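Local coordinates for type II antifreeze protein (Brachyopsis rostratus, PDB 2ZIB) that binds to ice crystals and inhibits their growth, protecting the blood of the fish from freezing in subzero sea water, at residues G18-Y23 / S47-E52; L55-I60 / A125-K130. All blocks are in the same frame, centred on the assembly; numbering follows the deposited sequence.

Contact 1 of 2, residues G18-Y23 / S47-E52; sequences GQRCFY and SIHSLE
Arg20 reaches from its strand to the backbone of Ser47 and closes on a single oxygen with both terminal nitrogens. NH1 of Arg20 donates to O of Ser47 over 2.9 Å, and NH2 of Arg20 donates to the same O over 3.1 Å. The acceptor lies almost in the guanidinium plane, yet both nitrogens come to the carbonyl from one face of its plane, NH1 standing 35° out of it. A bend at chi3 (73°) in an otherwise extended chain turns the group end-on to this oxygen. CZ of Phe22 sits 3.8 Å above one face of the guanidinium plane, offset toward its rim, while a water at the edge accepts from Ser47 N and, weakly, from Arg20 NH2. His49 meets NH1 with the edge of its ring, CD2 being 4.0 Å from Arg20 NH1, and the ring and guanidinium planes are turned 55° apart. NE2 of His49 donates to OG of Ser47 over 2.8 Å; Asp87 holds the other ring nitrogen and Asp82 binds the same OG. Arginine suits its place because two of its N-H groups serve the carbonyl, while NH1 also makes a salt bridge to Glu53, probably offsetting the charge of the arginine. The grip fastens the segment that leads into helix 51-60, N-capped by Ser50, to a strand of the C-type lectin fold.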
ATOM      1  N   GLY A  18       7.016  11.050   8.742  1.00 14.61           N
ATOM      2  CA  GLY A  18       8.422  10.961   8.418  1.00 15.43           C
ATOM      3  C   GLY A  18       8.760  11.791   7.201  1.00 14.03           C
ATOM      4  O   GLY A  18       8.486  13.027   7.173  1.00 15.91           O
ATOM      5  N   GLN A  19       9.345  11.141   6.198  1.00 14.21           N
ATOM      6  CA  GLN A  19       9.755  11.827   4.967  1.00 13.51           C
ATOM      7  C   GLN A  19       8.729  11.602   3.830  1.00 11.76           C
ATOM      8  O   GLN A  19       9.041  11.876   2.658  1.00 11.74           O
ATOM      9  CB  GLN A  19      11.104  11.259   4.532  1.00 16.46           C
ATOM     10  CG  GLN A  19      12.238  11.429   5.575  1.00 21.92           C
ATOM     11  CD  GLN A  19      12.480  12.882   5.806  1.00 27.39           C
ATOM     12  OE1 GLN A  19      12.204  13.393   6.901  1.00 31.85           O
ATOM     13  NE2 GLN A  19      12.947  13.585   4.762  1.00 29.98           N
ATOM     14  N   ARG A  20       7.557  11.031   4.147  1.00 10.41           N
ATOM     15  CA  ARG A  20       6.583  10.634   3.112  1.00  9.61           C
ATOM     16  C   ARG A  20       5.226  11.273   3.337  1.00  9.60           C
ATOM     17  O   ARG A  20       4.855  11.609   4.476  1.00 10.51           O
ATOM     18  CB  ARG A  20       6.481   9.097   3.105  1.00 10.76           C
ATOM     19  CG  ARG A  20       7.817   8.395   2.830  1.00 11.71           C
ATOM     20  CD  ARG A  20       7.700   6.893   3.031  1.00 12.58           C
ATOM     21  NE  ARG A  20       6.955   6.279   1.943  1.00 12.93           N
ATOM     22  CZ  ARG A  20       6.481   5.022   2.002  1.00 12.52           C
ATOM     23  NH1 ARG A  20       6.542   4.312   3.123  1.00 12.07           N
ATOM     24  NH2 ARG A  20       5.874   4.517   0.927  1.00 14.13           N
ATOM     25  N   CYS A  21       4.475  11.366   2.231  1.00  8.63           N
ATOM     26  CA  CYS A  21       3.097  11.854   2.237  1.00  9.07           C
ATOM     27  C   CYS A  21       2.174  10.748   1.774  1.00  8.45           C
ATOM     28  O   CYS A  21       2.529   9.991   0.853  1.00  8.76           O
ATOM     29  CB  CYS A  21       2.949  13.049   1.271  1.00  9.91           C
ATOM     30  SG  CYS A  21       3.907  14.467   1.776  1.00 10.17           S
ATOM     31  N   PHE A  22       1.015  10.649   2.433  1.00  7.93           N
ATOM     32  CA  PHE A  22       0.068   9.550   2.197  1.00  8.12           C
ATOM     33  C   PHE A  22      -1.281  10.105   1.779  1.00  8.34           C
ATOM     34  O   PHE A  22      -1.732  11.134   2.281  1.00  9.05           O
ATOM     35  CB  PHE A  22      -0.049   8.703   3.464  1.00  9.46           C
ATOM     36  CG  PHE A  22       1.229   7.991   3.793  1.00  9.07           C
ATOM     37  CD1 PHE A  22       2.252   8.640   4.511  1.00 10.31           C
ATOM     38  CD2 PHE A  22       1.457   6.691   3.338  1.00  9.81           C
ATOM     39  CE1 PHE A  22       3.445   7.998   4.781  1.00 11.10           C
ATOM     40  CE2 PHE A  22       2.683   6.024   3.601  1.00 10.36           C
ATOM     41  CZ  PHE A  22       3.665   6.681   4.337  1.00 10.46           C
ATOM     42  N   TYR A  23      -1.930   9.404   0.870  1.00  7.65           N
ATOM     43  CA  TYR A  23      -3.266   9.758   0.380  1.00  8.27           C
ATOM     44  C   TYR A  23      -4.223   8.604   0.521  1.00  7.80           C
ATOM     45  O   TYR A  23      -3.970   7.537  -0.018  1.00  8.91           O
ATOM     46  CB  TYR A  23      -3.165  10.161  -1.096  1.00  9.24           C
ATOM     47  CG  TYR A  23      -4.511  10.633  -1.614  1.00  9.38           C
ATOM     48  CD1 TYR A  23      -4.969  11.892  -1.278  1.00 13.20           C
ATOM     49  CD2 TYR A  23      -5.325   9.818  -2.377  1.00 10.16           C
ATOM     50  CE1 TYR A  23      -6.213  12.339  -1.711  1.00 15.11           C
ATOM     51  CE2 TYR A  23      -6.594  10.223  -2.830  1.00 11.38           C
ATOM     52  CZ  TYR A  23      -7.026  11.487  -2.463  1.00 13.30           C
ATOM     53  OH  TYR A  23      -8.256  11.945  -2.868  1.00 19.29           O
ATOM     54  N   SER A  47       4.133   1.628  -0.190  1.00  8.01           N
ATOM     55  CA  SER A  47       4.974   0.563   0.351  1.00  7.39           C
ATOM     56  C   SER A  47       5.149   0.796   1.850  1.00  9.12           C
ATOM     57  O   SER A  47       5.054   1.936   2.336  1.00  9.29           O
ATOM     58  CB  SER A  47       6.312   0.535  -0.373  1.00  9.03           C
ATOM     59  OG  SER A  47       7.013   1.738  -0.112  1.00  9.19           O
ATOM     60  N   ILE A  48       5.412  -0.283   2.588  1.00  9.12           N
ATOM     61  CA  ILE A  48       5.474  -0.259   4.041  1.00  9.59           C
ATOM     62  C   ILE A  48       6.748  -0.940   4.513  1.00 10.36           C
ATOM     63  O   ILE A  48       7.066  -2.068   4.103  1.00 11.26           O
ATOM     64  CB  ILE A  48       4.248  -0.962   4.633  1.00  9.20           C
ATOM     65  CG1 ILE A  48       2.939  -0.356   4.094  1.00  9.63           C
ATOM     66  CG2 ILE A  48       4.322  -0.942   6.175  1.00 11.75           C
ATOM     67  CD1 ILE A  48       1.665  -0.905   4.711  1.00 11.09           C
ATOM     68  N   HIS A  49       7.521  -0.235   5.344  1.00 11.24           N
ATOM     69  CA  HIS A  49       8.905  -0.666   5.631  1.00 12.75           C
ATOM     70  C   HIS A  49       9.197  -0.847   7.094  1.00 13.42           C
ATOM     71  O   HIS A  49      10.337  -1.131   7.446  1.00 15.97           O
ATOM     72  CB  HIS A  49       9.882   0.348   5.023  1.00 13.01           C
ATOM     73  CG  HIS A  49       9.738   0.414   3.543  1.00 11.47           C
ATOM     74  ND1 HIS A  49      10.233  -0.576   2.736  1.00 11.99           N
ATOM     75  CD2 HIS A  49       9.036   1.256   2.741  1.00 11.97           C
ATOM     76  CE1 HIS A  49       9.860  -0.341   1.487  1.00 12.00           C
ATOM     77  NE2 HIS A  49       9.151   0.785   1.465  1.00 12.59           N
ATOM     78  N   SER A  50       8.179  -0.719   7.935  1.00 13.52           N
ATOM     79  CA  SER A  50       8.337  -0.909   9.388  1.00 14.42           C
ATOM     80  C   SER A  50       7.000  -1.059  10.023  1.00 14.98           C
ATOM     81  O   SER A  50       5.977  -0.657   9.453  1.00 14.27           O
ATOM     82  CB  SER A  50       9.027   0.294  10.057  1.00 16.42           C
ATOM     83  OG  SER A  50       8.225   1.435   9.939  1.00 17.72           O
ATOM     84  N   LEU A  51       6.989  -1.550  11.265  1.00 15.29           N
ATOM     85  CA  LEU A  51       5.749  -1.558  12.017  1.00 15.17           C
ATOM     86  C   LEU A  51       5.285  -0.148  12.273  1.00 16.10           C
ATOM     87  O   LEU A  51       4.084   0.104  12.300  1.00 14.90           O
ATOM     88  CB  LEU A  51       5.906  -2.322  13.346  1.00 16.01           C
ATOM     89  CG  LEU A  51       4.595  -2.427  14.150  1.00 17.93           C
ATOM     90  CD1 LEU A  51       3.381  -3.121  13.502  1.00 16.71           C
ATOM     91  CD2 LEU A  51       4.914  -3.120  15.509  1.00 21.33           C
ATOM     92  N   GLU A  52       6.225   0.787  12.439  1.00 16.22           N
ATOM     93  CA  GLU A  52       5.816   2.190  12.581  1.00 18.06           C
ATOM     94  C   GLU A  52       4.956   2.685  11.416  1.00 16.15           C
ATOM     95  O   GLU A  52       3.919   3.333  11.627  1.00 15.34           O
ATOM     96  CB  GLU A  52       7.072   3.049  12.693  1.00 19.39           C
ATOM     97  CG  GLU A  52       6.882   4.509  13.005  1.00 24.62           C
ATOM     98  CD  GLU A  52       8.185   5.104  13.516  1.00 30.40           C
ATOM     99  OE1 GLU A  52       9.191   5.138  12.747  1.00 34.09           O
ATOM    100  OE2 GLU A  52       8.231   5.490  14.695  1.00 30.99           O
TER
HETATM  101  O   HOH W   1       4.883   4.058  -2.002  1.00 12.26           O

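Contact 2 of 2, residues L55-I60 / A125-K130; sequences LYIKDI and ASICAK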
ATOM      1  N   LEU A  55       1.516   0.913  11.409  1.00 13.87           N
ATOM      2  CA  LEU A  55       0.590   1.477  12.367  1.00 13.08           C
ATOM      3  C   LEU A  55       0.121   2.877  11.960  1.00 13.84           C
ATOM      4  O   LEU A  55      -1.038   3.233  12.173  1.00 14.05           O
ATOM      5  CB  LEU A  55       1.240   1.508  13.772  1.00 15.10           C
ATOM      6  CG  LEU A  55       1.513   0.129  14.408  1.00 13.95           C
ATOM      7  CD1 LEU A  55       2.325   0.334  15.739  1.00 15.41           C
ATOM      8  CD2 LEU A  55       0.186  -0.678  14.641  1.00 17.32           C
ATOM      9  N   TYR A  56       1.007   3.680  11.369  1.00 13.04           N
ATOM     10  CA  TYR A  56       0.545   4.976  10.869  1.00 14.53           C
ATOM     11  C   TYR A  56      -0.549   4.808   9.794  1.00 14.26           C
ATOM     12  O   TYR A  56      -1.573   5.493   9.799  1.00 14.60           O
ATOM     13  CB  TYR A  56       1.726   5.752  10.248  1.00 15.09           C
ATOM     14  CG  TYR A  56       1.262   7.048   9.619  1.00 14.00           C
ATOM     15  CD1 TYR A  56       1.024   8.169  10.428  1.00 16.54           C
ATOM     16  CD2 TYR A  56       1.040   7.172   8.249  1.00 13.98           C
ATOM     17  CE1 TYR A  56       0.544   9.387   9.895  1.00 17.32           C
ATOM     18  CE2 TYR A  56       0.565   8.366   7.707  1.00 14.43           C
ATOM     19  CZ  TYR A  56       0.335   9.466   8.516  1.00 16.34           C
ATOM     20  OH  TYR A  56      -0.118  10.644   7.958  1.00 18.61           O
ATOM     21  N   ILE A  57      -0.305   3.924   8.840  1.00 14.27           N
ATOM     22  CA  ILE A  57      -1.266   3.714   7.756  1.00 14.64           C
ATOM     23  C   ILE A  57      -2.547   3.093   8.293  1.00 15.37           C
ATOM     24  O   ILE A  57      -3.647   3.521   7.917  1.00 14.99           O
ATOM     25  CB  ILE A  57      -0.628   2.877   6.603  1.00 13.76           C
ATOM     26  CG1 ILE A  57       0.514   3.657   5.911  1.00 14.13           C
ATOM     27  CG2 ILE A  57      -1.684   2.450   5.603  1.00 14.95           C
ATOM     28  CD1 ILE A  57       1.471   2.790   5.048  1.00 17.83           C
ATOM     29  N   LYS A  58      -2.418   2.119   9.206  1.00 14.66           N
ATOM     30  CA  LYS A  58      -3.587   1.527   9.856  1.00 16.33           C
ATOM     31  C   LYS A  58      -4.476   2.616  10.397  1.00 16.62           C
ATOM     32  O   LYS A  58      -5.682   2.566  10.264  1.00 16.94           O
ATOM     33  CB  LYS A  58      -3.106   0.623  10.986  1.00 15.80           C
ATOM     34  CG  LYS A  58      -4.199   0.202  11.964  1.00 16.28           C
ATOM     35  CD  LYS A  58      -3.615  -0.460  13.206  1.00 18.19           C
ATOM     36  CE  LYS A  58      -4.654  -0.659  14.293  1.00 19.57           C
ATOM     37  NZ  LYS A  58      -3.984  -0.733  15.625  1.00 21.20           N
ATOM     38  N   ASP A  59      -3.866   3.631  11.020  1.00 16.19           N
ATOM     39  CA  ASP A  59      -4.660   4.670  11.653  1.00 18.44           C
ATOM     40  C   ASP A  59      -5.312   5.627  10.689  1.00 19.13           C
ATOM     41  O   ASP A  59      -6.275   6.295  11.047  1.00 21.31           O
ATOM     42  CB  ASP A  59      -3.801   5.437  12.653  1.00 19.12           C
ATOM     43  CG  ASP A  59      -3.380   4.580  13.843  1.00 21.65           C
ATOM     44  OD1 ASP A  59      -3.928   3.456  14.071  1.00 23.48           O
ATOM     45  OD2 ASP A  59      -2.456   4.951  14.596  1.00 24.30           O
ATOM     46  N   ILE A  60      -4.865   5.658   9.440  1.00 19.67           N
ATOM     47  CA  ILE A  60      -5.501   6.535   8.461  1.00 21.62           C
ATOM     48  C   ILE A  60      -6.748   5.920   7.858  1.00 21.72           C
ATOM     49  O   ILE A  60      -7.742   6.616   7.639  1.00 22.65           O
ATOM     50  CB  ILE A  60      -4.471   6.915   7.339  1.00 23.20           C
ATOM     51  CG1 ILE A  60      -3.479   7.957   7.854  1.00 26.96           C
ATOM     52  CG2 ILE A  60      -5.208   7.354   6.015  1.00 22.79           C
ATOM     53  CD1 ILE A  60      -4.074   8.929   8.834  1.00 30.65           C
ATOM     54  N   ALA A 125     -10.851   0.286  -1.491  1.00  7.18           N
ATOM     55  CA  ALA A 125     -10.155   1.547  -1.245  1.00  6.53           C
ATOM     56  C   ALA A 125      -8.637   1.296  -1.263  1.00  7.00           C
ATOM     57  O   ALA A 125      -8.184   0.135  -1.297  1.00  7.10           O
ATOM     58  CB  ALA A 125     -10.631   2.128   0.109  1.00  8.29           C
ATOM     59  N   SER A 126      -7.855   2.385  -1.218  1.00  6.76           N
ATOM     60  CA  SER A 126      -6.414   2.227  -1.357  1.00  7.01           C
ATOM     61  C   SER A 126      -5.708   3.364  -0.676  1.00  6.87           C
ATOM     62  O   SER A 126      -6.312   4.378  -0.288  1.00  7.44           O
ATOM     63  CB  SER A 126      -6.060   2.130  -2.843  1.00  6.90           C
ATOM     64  OG  SER A 126      -6.530   3.288  -3.572  1.00  7.13           O
ATOM     65  N   ILE A 127      -4.400   3.246  -0.605  1.00  6.53           N
ATOM     66  CA  ILE A 127      -3.550   4.292  -0.022  1.00  6.36           C
ATOM     67  C   ILE A 127      -2.340   4.501  -0.901  1.00  5.46           C
ATOM     68  O   ILE A 127      -1.649   3.530  -1.296  1.00  6.46           O
ATOM     69  CB  ILE A 127      -3.186   4.021   1.445  1.00  8.57           C
ATOM     70  CG1 ILE A 127      -2.422   5.185   2.070  1.00 12.68           C
ATOM     71  CG2 ILE A 127      -2.556   2.725   1.604  1.00 10.73           C
ATOM     72  CD1 ILE A 127      -3.128   5.791   3.316  1.00 18.54           C
ATOM     73  N   CYS A 128      -2.115   5.780  -1.260  1.00  6.65           N
ATOM     74  CA  CYS A 128      -0.935   6.151  -2.050  1.00  6.29           C
ATOM     75  C   CYS A 128       0.116   6.781  -1.166  1.00  7.28           C
ATOM     76  O   CYS A 128      -0.198   7.310  -0.093  1.00  7.68           O
ATOM     77  CB  CYS A 128      -1.294   7.211  -3.113  1.00  7.15           C
ATOM     78  SG  CYS A 128      -2.700   6.799  -4.202  1.00  7.72           S
ATOM     79  N   ALA A 129       1.364   6.776  -1.647  1.00  6.60           N
ATOM     80  CA  ALA A 129       2.441   7.497  -0.980  1.00  6.82           C
ATOM     81  C   ALA A 129       3.349   8.148  -2.010  1.00  6.88           C
ATOM     82  O   ALA A 129       3.439   7.691  -3.161  1.00  7.59           O
ATOM     83  CB  ALA A 129       3.244   6.551  -0.095  1.00  8.08           C
ATOM     84  N   LYS A 130       4.048   9.195  -1.559  1.00  7.32           N
ATOM     85  CA  LYS A 130       5.110   9.821  -2.362  1.00  7.33           C
ATOM     86  C   LYS A 130       5.980  10.629  -1.394  1.00  7.97           C
ATOM     87  O   LYS A 130       5.612  10.845  -0.224  1.00  9.16           O
ATOM     88  CB  LYS A 130       4.571  10.738  -3.470  1.00  8.06           C
ATOM     89  CG  LYS A 130       3.683  11.920  -2.996  1.00  7.60           C
ATOM     90  CD  LYS A 130       3.010  12.576  -4.199  1.00  8.16           C
ATOM     91  CE  LYS A 130       2.088  13.695  -3.790  1.00  8.22           C
ATOM     92  NZ  LYS A 130       1.382  14.256  -5.004  1.00  8.10           N
TER
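Ile127 projects from strand 124-131 toward helix 51-60 and overlaps two isoleucines one helical turn apart, meeting each with a different branch. Its CG2 lies 4.1 Å from CG2 of Ile57, and its CD1 comes within 3.7 Å of CG2 of Ile60. With CG1 anti to the backbone N (chi1 -174°), the longer arm of Ile127 swings to Ile60 and leaves the short methyl for Ile57. Both helix residues answer with their CG2 methyls. The side chain of Ile60 crosses that of Ile127 at about a right angle, whereas Ile57 lies slantwise to it. No hydrogen bond joins the segments; the backbones stay well apart, with CA of Ile57 8.1 Å from CA of Ile127, a gap bridged by aliphatic carbon alone. Branched isoleucine suits both sides: on the strand it offers methyls in two directions, and on the helix it presents a short methyl near the backbone. Ile57 also packs on Phe22 and Ile48, and Ile127 on Ile67, so the apolar surface runs on past the three isoleucines. Cys128, next along the strand, faces elsewhere and forms a disulfide with Cys38. This is the hydrophobic packing of a helix on a beta sheet, within the core of a C-type lectin domain.

Overall arrangement
Contact 1 and contact 2 lie side by side, their centres about 8 Å apart, and both use helix 51-60: residues 47-52 lead into and include its first residues, and residues 55-60 form its later turns. Their strands, 20-26 and 124-131, are antiparallel neighbours in one sheet, joined by probable backbone hydrogen bonds from Cys21 N to Lys130 O and from Cys128 N to Tyr23 O. Along the chain contact 1 closes before contact 2 opens, and contact 2 brings a strand close to the C-terminus back to the helix. Polar bonds thus hold the helix entrance and apolar packing its body against the same sheet, within the lectin-type scaffold of this antifreeze protein.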